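Local coordinates for molybdenum cofactor biosynthesis protein (Pyrococcus furiosus, PDB 1XI8), which probably acts as a molybdopterin molybdotransferase of the MoeA family, helping to insert molybdenum into molybdopterin during cofactor biosynthesis, at residues E233-G238 and R256-V261; D341-Q346 and E351-M356. All coordinates share one frame; numbering follows the deposited sequence.

Overall arrangement
Two contacts follow one another along the chain, neither nested nor crossed. Contact 1 comes first, in the probable molybdopterin-binding region: strand 233-239 leads into helix 244-257, and the end of that helix turns back beside the strand before strand 260-263 begins, so the contact closes a strand-helix-strand excursion. Contact 2 lies in the C-terminal domain IV region and closes a much shorter loop, with four residues between 341-346 and 351-356; it ties the short strand 343-344 to strand 350-358. The two are on opposite sides of the chain's centre, their own centres 33 Å apart and their nearest atoms about 17 Å apart, without touching.

Contact 1 (E233-G238 and R256-V261); sequences EPILYG and RECDLV
With chi1 at -69°, Tyr237 has its ring beside its own backbone N and anti to its carbonyl carbon, and Glu257, turned the same way about its first torsion and extended beyond CG, brings its carboxylate to the end of that ring. Tyr237 OH donates to Glu257 OE1 at 2.7 Å. The oxygen lies in the plane of the ring at its edge, yet the hydroxyl meets it from above the carboxylate, 51° out of that plane. Cys258, the first residue to leave helical geometry after helix 244-257, also comes to the ring from the edge: its SG is 5.5 Å from the Tyr237 ring centroid, a sulfur-aromatic contact, and 3.8 Å from Tyr237 OH. SG also meets the end of the Ile235 chain, with Ile235 CD1 4.0 Å from Cys258 SG. The arrangement belongs to a beta-alpha-beta crossover, in which strand 233-239, an outermost strand of the sheet, and strand 260-263 both run parallel to strand 191-196 between them. Lys253, one turn back along the helix, forms a salt bridge with Glu257 OE2. Each carboxylate oxygen thus has a partner, the lysine probably favouring the ionised acid, which suits its role as acceptor for the tyrosine hydroxyl.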
# COMPACT_ATOMS: atom_id res chain seq x y z
N GLU A 233 -12.46 6.19 -9.07
CA GLU A 233 -12.94 5.18 -10.00
C GLU A 233 -12.60 5.65 -11.41
O GLU A 233 -13.11 6.67 -11.88
CB GLU A 233 -14.45 4.98 -9.84
CG GLU A 233 -15.07 4.03 -10.88
CD GLU A 233 -16.56 3.76 -10.66
OE1 GLU A 233 -17.13 4.25 -9.65
OE2 GLU A 233 -17.17 3.05 -11.50
N PRO A 234 -11.71 4.93 -12.10
CA PRO A 234 -11.34 5.36 -13.45
C PRO A 234 -12.40 5.03 -14.50
O PRO A 234 -13.01 3.97 -14.48
CB PRO A 234 -10.04 4.60 -13.72
CG PRO A 234 -10.09 3.42 -12.84
CD PRO A 234 -11.02 3.70 -11.69
N ILE A 235 -12.62 5.96 -15.42
CA ILE A 235 -13.56 5.80 -16.50
C ILE A 235 -12.84 6.16 -17.79
O ILE A 235 -12.45 7.30 -18.00
CB ILE A 235 -14.81 6.68 -16.26
CG1 ILE A 235 -15.50 6.24 -14.96
CG2 ILE A 235 -15.76 6.62 -17.46
CD1 ILE A 235 -16.58 7.15 -14.50
N LEU A 236 -12.65 5.17 -18.65
CA LEU A 236 -11.88 5.35 -19.87
C LEU A 236 -12.72 5.83 -21.04
O LEU A 236 -13.75 5.23 -21.36
CB LEU A 236 -11.17 4.04 -20.24
CG LEU A 236 -10.14 3.67 -19.18
CD1 LEU A 236 -9.78 2.21 -19.27
CD2 LEU A 236 -8.90 4.56 -19.29
N TYR A 237 -12.29 6.92 -21.66
CA TYR A 237 -12.98 7.44 -22.83
C TYR A 237 -12.17 7.15 -24.09
O TYR A 237 -12.56 7.51 -25.19
CB TYR A 237 -13.25 8.93 -22.67
CG TYR A 237 -14.28 9.21 -21.61
CD1 TYR A 237 -15.62 8.95 -21.84
CD2 TYR A 237 -13.91 9.73 -20.36
CE1 TYR A 237 -16.58 9.20 -20.89
CE2 TYR A 237 -14.88 9.97 -19.39
CZ TYR A 237 -16.21 9.71 -19.67
OH TYR A 237 -17.19 9.93 -18.74
N GLY A 238 -11.03 6.48 -23.90
CA GLY A 238 -10.21 6.05 -25.02
C GLY A 238 -9.35 7.16 -25.60
O GLY A 238 -9.11 8.19 -24.96
N ARG A 256 -19.60 15.84 -17.68
CA ARG A 256 -20.96 15.49 -17.29
C ARG A 256 -20.99 14.30 -16.36
O ARG A 256 -21.84 14.21 -15.48
CB ARG A 256 -21.85 15.19 -18.50
CG ARG A 256 -22.07 16.36 -19.45
CD ARG A 256 -23.29 16.15 -20.37
NE ARG A 256 -23.17 15.00 -21.27
CZ ARG A 256 -22.71 15.08 -22.51
NH1 ARG A 256 -22.32 16.26 -22.99
NH2 ARG A 256 -22.62 13.99 -23.27
N GLU A 257 -20.07 13.37 -16.56
CA GLU A 257 -20.11 12.10 -15.87
C GLU A 257 -19.15 11.99 -14.68
O GLU A 257 -19.30 11.10 -13.84
CB GLU A 257 -19.84 10.97 -16.87
CG GLU A 257 -20.76 11.03 -18.10
CD GLU A 257 -20.57 9.87 -19.08
OE1 GLU A 257 -19.68 9.01 -18.88
OE2 GLU A 257 -21.33 9.83 -20.07
N CYS A 258 -18.16 12.88 -14.62
CA CYS A 258 -17.07 12.75 -13.65
C CYS A 258 -16.86 13.94 -12.75
O CYS A 258 -17.25 15.06 -13.07
CB CYS A 258 -15.75 12.45 -14.36
SG CYS A 258 -15.77 10.97 -15.38
N ASP A 259 -16.23 13.68 -11.62
CA ASP A 259 -15.88 14.70 -10.66
C ASP A 259 -14.51 15.29 -11.01
O ASP A 259 -14.11 16.34 -10.50
CB ASP A 259 -15.83 14.08 -9.26
CG ASP A 259 -17.10 13.30 -8.92
OD1 ASP A 259 -17.10 12.06 -9.09
OD2 ASP A 259 -18.09 13.95 -8.50
N LEU A 260 -13.78 14.61 -11.89
CA LEU A 260 -12.44 15.02 -12.23
C LEU A 260 -12.09 14.40 -13.57
O LEU A 260 -12.42 13.24 -13.82
CB LEU A 260 -11.49 14.55 -11.14
CG LEU A 260 -10.19 15.26 -10.81
CD1 LEU A 260 -10.38 16.75 -10.70
CD2 LEU A 260 -9.67 14.70 -9.49
N VAL A 261 -11.43 15.16 -14.44
CA VAL A 261 -11.08 14.67 -15.76
C VAL A 261 -9.59 14.85 -16.05
O VAL A 261 -9.03 15.91 -15.80
CB VAL A 261 -11.88 15.38 -16.86
CG1 VAL A 261 -11.50 14.85 -18.23
CG2 VAL A 261 -13.37 15.21 -16.63

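Contact 2 (D341-Q346 and E351-M356)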
# COMPACT_ATOMS: atom_id res chain seq x y z
N ASP A 341 23.73 8.75 -3.99
CA ASP A 341 24.29 9.54 -5.09
C ASP A 341 24.03 11.06 -4.95
O ASP A 341 23.29 11.50 -4.05
CB ASP A 341 23.73 9.03 -6.43
CG ASP A 341 23.80 7.50 -6.56
OD1 ASP A 341 24.93 6.94 -6.52
OD2 ASP A 341 22.72 6.87 -6.71
N ASP A 342 24.64 11.85 -5.84
CA ASP A 342 24.38 13.29 -5.91
C ASP A 342 23.04 13.54 -6.61
O ASP A 342 22.66 12.80 -7.52
CB ASP A 342 25.48 14.03 -6.68
CG ASP A 342 26.77 14.21 -5.87
OD1 ASP A 342 27.84 14.35 -6.51
OD2 ASP A 342 26.73 14.23 -4.62
N VAL A 343 22.33 14.59 -6.21
CA VAL A 343 21.07 14.93 -6.87
C VAL A 343 21.22 16.29 -7.50
O VAL A 343 21.06 17.31 -6.82
CB VAL A 343 19.86 14.94 -5.92
CG1 VAL A 343 18.61 15.40 -6.66
CG2 VAL A 343 19.66 13.55 -5.34
N PRO A 344 21.55 16.31 -8.79
CA PRO A 344 21.76 17.54 -9.51
C PRO A 344 20.42 18.14 -9.84
O PRO A 344 19.49 17.42 -10.22
CB PRO A 344 22.42 17.08 -10.81
CG PRO A 344 21.81 15.71 -11.05
CD PRO A 344 21.70 15.12 -9.66
N SER A 345 20.31 19.45 -9.70
CA SER A 345 19.10 20.11 -10.09
C SER A 345 19.49 21.49 -10.55
O SER A 345 20.56 21.68 -11.13
CB SER A 345 18.10 20.16 -8.94
OG SER A 345 16.78 20.27 -9.44
N GLN A 346 18.62 22.46 -10.28
CA GLN A 346 18.83 23.83 -10.68
C GLN A 346 17.86 24.68 -9.91
O GLN A 346 16.77 24.23 -9.57
CB GLN A 346 18.58 24.00 -12.19
N GLU A 351 11.98 19.84 -8.73
CA GLU A 351 12.29 18.54 -9.30
C GLU A 351 11.73 17.34 -8.58
O GLU A 351 11.79 17.23 -7.36
CB GLU A 351 13.80 18.35 -9.49
CG GLU A 351 14.25 18.72 -10.89
CD GLU A 351 15.44 17.91 -11.34
OE1 GLU A 351 16.50 17.97 -10.67
OE2 GLU A 351 15.33 17.23 -12.38
N PHE A 352 11.18 16.44 -9.39
CA PHE A 352 10.67 15.17 -8.96
C PHE A 352 11.75 14.15 -9.30
O PHE A 352 11.98 13.86 -10.48
CB PHE A 352 9.39 14.89 -9.74
CG PHE A 352 8.63 13.68 -9.27
CD1 PHE A 352 8.86 12.43 -9.84
CD2 PHE A 352 7.66 13.79 -8.28
CE1 PHE A 352 8.15 11.31 -9.43
CE2 PHE A 352 6.95 12.68 -7.87
CZ PHE A 352 7.20 11.44 -8.44
N VAL A 353 12.41 13.61 -8.28
CA VAL A 353 13.52 12.68 -8.48
C VAL A 353 13.13 11.28 -8.04
O VAL A 353 12.77 11.07 -6.88
CB VAL A 353 14.76 13.12 -7.69
CG1 VAL A 353 15.88 12.11 -7.87
CG2 VAL A 353 15.20 14.52 -8.10
N ARG A 354 13.19 10.34 -8.97
CA ARG A 354 12.82 8.96 -8.67
C ARG A 354 13.96 8.26 -7.93
O ARG A 354 15.12 8.39 -8.30
CB ARG A 354 12.41 8.22 -9.96
N VAL A 355 13.63 7.53 -6.87
CA VAL A 355 14.64 6.86 -6.07
C VAL A 355 14.19 5.48 -5.66
O VAL A 355 13.01 5.17 -5.68
CB VAL A 355 15.03 7.63 -4.77
CG1 VAL A 355 15.88 8.85 -5.07
CG2 VAL A 355 13.79 7.99 -3.94
N MET A 356 15.16 4.65 -5.30
CA MET A 356 14.87 3.33 -4.78
C MET A 356 15.21 3.37 -3.30
O MET A 356 16.39 3.39 -2.93
CB MET A 356 15.69 2.26 -5.52
CG MET A 356 15.58 0.86 -4.91
SD MET A 356 13.89 0.25 -4.84
CE MET A 356 13.61 -0.14 -6.57
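Glu351 and Ser345 meet in a beta-arch-like connection of the domain IV region: strand 343-344, which pairs in antiparallel fashion with 391-392, and strand 350-358 belong to different sheets and face each other through their side chains, without backbone pairing between the two segments. Glu351 and Val343 have the most surface buried here, followed by Ser345. Between Glu351 and Ser345, OG of the serine donates to OE1 of the glutamate at 2.6 Å. The hydroxyl approaches on the anti side of the carboxylate, 28° out of its plane. With OG roughly anti to the backbone N (chi1 -156°), the hydroxyl is carried to the Glu351 chain, where CG also lies 3.3 Å from Ser345 OG. The same Glu351 OE1 sits 3.1 Å from Pro344 O, two acceptors with no hydrogen bond between them. Such a neighbour would probably disfavour a negative charge on the carboxylate, and the serine hydrogen bond would partly offset it.

Further along, the contact is apolar. Val343 is buried and also rests on Val364, Leu383 and Val385 of the neighbouring strands, while Val353 likewise touches Val364, so the pair joins the apolar side chains between the two strands. The two valines reach toward each other tip to tip, Val343 CG1 standing 3.8 Å from Val353 CG2.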